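Local coordinates for protein Eps1p (Saccharomyces cerevisiae, PDB 4TW5) that belongs to the thioredoxin superfamily and carries a thioredoxin domain with internal cysteine pairs joined as disulfides, at residues A[13-16]-A[17-20]; A[94-97]-A[98-101]. All coordinates share one frame; numbering follows the deposited sequence.

Interaction 1: residues A[13-16]-A[17-20]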
# COMPACT_ATOMS: atom_id res chain seq x y z
N PRO A 13 -30.24 -3.67 -54.93
CA PRO A 13 -28.83 -3.42 -54.65
C PRO A 13 -28.41 -2.04 -55.13
O PRO A 13 -28.99 -1.53 -56.09
CB PRO A 13 -28.11 -4.51 -55.45
CG PRO A 13 -29.09 -5.62 -55.52
CD PRO A 13 -30.45 -4.97 -55.58
N LEU A 14 -27.43 -1.43 -54.48
CA LEU A 14 -26.87 -0.20 -54.99
C LEU A 14 -26.07 -0.54 -56.24
O LEU A 14 -25.42 -1.58 -56.30
CB LEU A 14 -26.00 0.47 -53.94
CG LEU A 14 -26.76 0.84 -52.68
CD1 LEU A 14 -25.88 1.58 -51.72
CD2 LEU A 14 -27.98 1.67 -53.04
N ASN A 15 -26.06 0.36 -57.22
CA ASN A 15 -25.32 0.14 -58.46
C ASN A 15 -24.55 1.43 -58.76
O ASN A 15 -24.72 2.40 -58.02
CB ASN A 15 -26.28 -0.25 -59.60
CG ASN A 15 -27.41 0.76 -59.83
OD1 ASN A 15 -27.17 1.96 -59.91
ND2 ASN A 15 -28.63 0.27 -59.94
N PRO A 16 -23.70 1.44 -59.81
CA PRO A 16 -22.89 2.65 -60.05
C PRO A 16 -23.68 3.95 -60.23
O PRO A 16 -23.11 5.04 -60.18
CB PRO A 16 -22.13 2.29 -61.34
CG PRO A 16 -21.99 0.82 -61.27
CD PRO A 16 -23.23 0.31 -60.64
N THR A 17 -24.99 3.86 -60.43
CA THR A 17 -25.80 5.06 -60.57
C THR A 17 -26.23 5.60 -59.21
O THR A 17 -26.57 6.77 -59.08
CB THR A 17 -27.07 4.82 -61.40
OG1 THR A 17 -28.04 4.13 -60.60
CG2 THR A 17 -26.76 4.01 -62.65
N ASN A 18 -26.20 4.72 -58.20
CA ASN A 18 -26.73 5.01 -56.87
C ASN A 18 -25.74 5.15 -55.74
O ASN A 18 -26.02 5.83 -54.75
CB ASN A 18 -27.67 3.87 -56.41
CG ASN A 18 -29.04 3.97 -56.96
OD1 ASN A 18 -29.49 5.04 -57.37
ND2 ASN A 18 -29.77 2.85 -56.94
N PHE A 19 -24.58 4.53 -55.91
CA PHE A 19 -23.71 4.23 -54.78
C PHE A 19 -23.32 5.52 -54.06
O PHE A 19 -23.71 5.74 -52.91
CB PHE A 19 -22.48 3.45 -55.26
CG PHE A 19 -21.67 2.84 -54.15
CD1 PHE A 19 -22.14 1.73 -53.47
CD2 PHE A 19 -20.44 3.34 -53.81
CE1 PHE A 19 -21.41 1.15 -52.47
CE2 PHE A 19 -19.70 2.76 -52.79
CZ PHE A 19 -20.19 1.67 -52.13
N LYS A 20 -22.68 6.44 -54.77
CA LYS A 20 -22.14 7.60 -54.09
C LYS A 20 -23.24 8.56 -53.63
O LYS A 20 -23.13 9.18 -52.58
CB LYS A 20 -21.15 8.33 -55.02
CG LYS A 20 -20.84 9.75 -54.60
CD LYS A 20 -19.51 10.23 -55.14
CE LYS A 20 -19.29 11.72 -54.87
NZ LYS A 20 -17.92 12.14 -55.29
O HOH W 1 -30.33 0.47 -56.72

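Interaction 2: residues A[94-97]-A[98-101]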
# COMPACT_ATOMS: atom_id res chain seq x y z
N SER A 94 -17.83 10.09 -45.88
CA SER A 94 -16.42 10.15 -46.30
C SER A 94 -15.91 8.86 -46.94
O SER A 94 -14.82 8.85 -47.50
CB SER A 94 -15.48 10.52 -45.15
OG SER A 94 -15.94 11.68 -44.47
N GLY A 95 -16.65 7.76 -46.81
CA GLY A 95 -16.18 6.53 -47.42
C GLY A 95 -16.12 5.35 -46.46
O GLY A 95 -16.80 5.32 -45.43
N TYR A 96 -15.32 4.36 -46.84
CA TYR A 96 -15.18 3.14 -46.06
C TYR A 96 -14.74 3.44 -44.62
O TYR A 96 -13.97 4.36 -44.39
CB TYR A 96 -14.19 2.20 -46.74
CG TYR A 96 -13.92 0.93 -45.98
CD1 TYR A 96 -14.86 -0.09 -45.98
CD2 TYR A 96 -12.73 0.72 -45.29
CE1 TYR A 96 -14.64 -1.27 -45.31
CE2 TYR A 96 -12.49 -0.49 -44.61
CZ TYR A 96 -13.47 -1.47 -44.63
OH TYR A 96 -13.30 -2.68 -43.98
N ILE A 97 -15.26 2.67 -43.67
CA ILE A 97 -14.87 2.79 -42.28
C ILE A 97 -14.28 1.48 -41.78
O ILE A 97 -13.13 1.44 -41.34
CB ILE A 97 -16.05 3.20 -41.39
CG1 ILE A 97 -16.43 4.65 -41.66
CG2 ILE A 97 -15.68 3.09 -39.92
CD1 ILE A 97 -17.61 5.12 -40.83
N LYS A 98 -15.05 0.39 -41.87
CA LYS A 98 -14.62 -0.89 -41.33
C LYS A 98 -15.49 -2.03 -41.86
O LYS A 98 -16.56 -1.79 -42.41
CB LYS A 98 -14.70 -0.86 -39.81
CG LYS A 98 -16.13 -0.92 -39.29
CD LYS A 98 -16.21 -1.01 -37.78
CE LYS A 98 -15.85 0.30 -37.12
NZ LYS A 98 -16.17 0.22 -35.66
N SER A 99 -15.03 -3.27 -41.70
CA SER A 99 -15.83 -4.44 -42.10
C SER A 99 -16.35 -5.19 -40.88
O SER A 99 -15.72 -5.19 -39.83
CB SER A 99 -15.01 -5.41 -42.97
OG SER A 99 -14.66 -4.80 -44.21
N PHE A 100 -17.48 -5.86 -41.04
CA PHE A 100 -18.08 -6.65 -39.97
C PHE A 100 -17.87 -8.14 -40.23
O PHE A 100 -18.64 -8.78 -40.96
CB PHE A 100 -19.56 -6.30 -39.84
CG PHE A 100 -20.30 -7.11 -38.81
CD1 PHE A 100 -20.13 -6.85 -37.46
CD2 PHE A 100 -21.22 -8.08 -39.18
CE1 PHE A 100 -20.84 -7.58 -36.50
CE2 PHE A 100 -21.92 -8.80 -38.24
CZ PHE A 100 -21.73 -8.55 -36.90
N THR A 101 -16.82 -8.69 -39.63
CA THR A 101 -16.38 -10.05 -39.90
C THR A 101 -16.95 -11.05 -38.92
O THR A 101 -16.76 -12.26 -39.07
CB THR A 101 -14.87 -10.15 -39.84
OG1 THR A 101 -14.45 -9.91 -38.49
CG2 THR A 101 -14.23 -9.13 -40.76

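Interaction 1: residues A[13-16]-A[17-20]
The carbonyl O of Asn-15 receives two backbone N-H groups at once. Asn-18 N donates to it at 2.8 Å, and Phe-19 N adds a weak, bent bond to the same Asn-15 O at 3.0 Å. The first of these closes a turn of four residues, in which Pro-16 suits the second position because its ring already fixes phi near the value a type I turn needs. The side chain of Asn-15 makes a second turn of the same ring size, with its OD1 standing in for a backbone carbonyl. With chi1 at 56°, CG sits between the backbone N and the carbonyl carbon, which swings the amide forward over the turn. Thr-17 N then bonds to Asn-15 OD1 at 2.9 Å, in the amide plane and on a lone pair. The hydroxyl Thr-17 OG1 is turned to the same oxygen, though that approach is modelled too short for its exact length to be trusted. A water ties Pro-13 O to Asn-18 ND2, the latter leg being weak. Beneath this polar layer Leu-14 faces the protein. Its CB meets the edge of the Phe-19 ring, 4.1 Å from CD1, and its CD2 lies 4.0 Å from Asn-18 CB, the side chains crossing almost perpendicularly. Leu-14 and Phe-19 both rest on Val-68 of strand 63-69; their apolar side chains suit a place against the sheet, with Phe-19 also touching Ile-30 and Phe-32. The whole is an Asx turn laid over a type I beta turn, leading into helix 19-23 of the thioredoxin domain.

Interaction 2: residues A[94-97]-A[98-101]
Tyr-96 lays its ring across the backbone of Lys-98 and reaches Ser-99 with its hydroxyl. This is the close part of the contact: Lys-98 N stands 3.7 Å above the ring plane, over its centre, and Tyr-96 CZ comes within 3.5 Å of Lys-98 CA. CG lies anti to the backbone N (chi1 177°), a setting that stretches the ring along the strand and carries its far end two residues beyond Ile-97. There Tyr-96 OH and Ser-99 OG share a short hydrogen bond of 2.5 Å, either being able to donate, with OG at the edge of the ring and in its plane. Serine suits the place because its short side chain sets a hydroxyl at the ring edge, in plane with the phenol oxygen it bonds.

Tyr-96 and Ser-99 can meet on one face because the strand has a classic beta bulge: Ile-97 and Lys-98 are both opposite Leu-90 of strand 87-92, so the usual alternation slips by one residue. These two side chains leave on the other face, where they touch only lightly, Ile-97 CG2 lying 4.0 Å from Lys-98 CE. The Lys-98 chain bends at chi3 (73°), and its NZ forms salt bridges with Glu-117 and Asp-259, well away from the tyrosine. Although Tyr-96 is exposed, it also leans on Arg-89 of the partner strand. The chemistry is thus divided by the bulge: a neutral hydroxyl pair and an aromatic cover on one face, and on the other an ammonium group held between two carboxylates, which probably favours its protonated form.

How the interactions relate
Both interactions are local surface contacts within the same thioredoxin domain, but they sit on different elements of it. Interaction 1 is a turn entering helix 19-23, and its apolar side bears on strands 63-69 and 27-33; interaction 2 lies within strand 95-99, at the opposite margin of the four-stranded sheet from strand 63-69. Their centres are about 17 Å apart and they do not touch. The turn combines backbone-directed bonds with one buried leucine, whereas none of the touching residues in the strand contact is buried, and its bond joins two side-chain hydroxyls. Interaction 2 also reaches, through Lys-98, Asp-259 of helix 259-265, far along the chain.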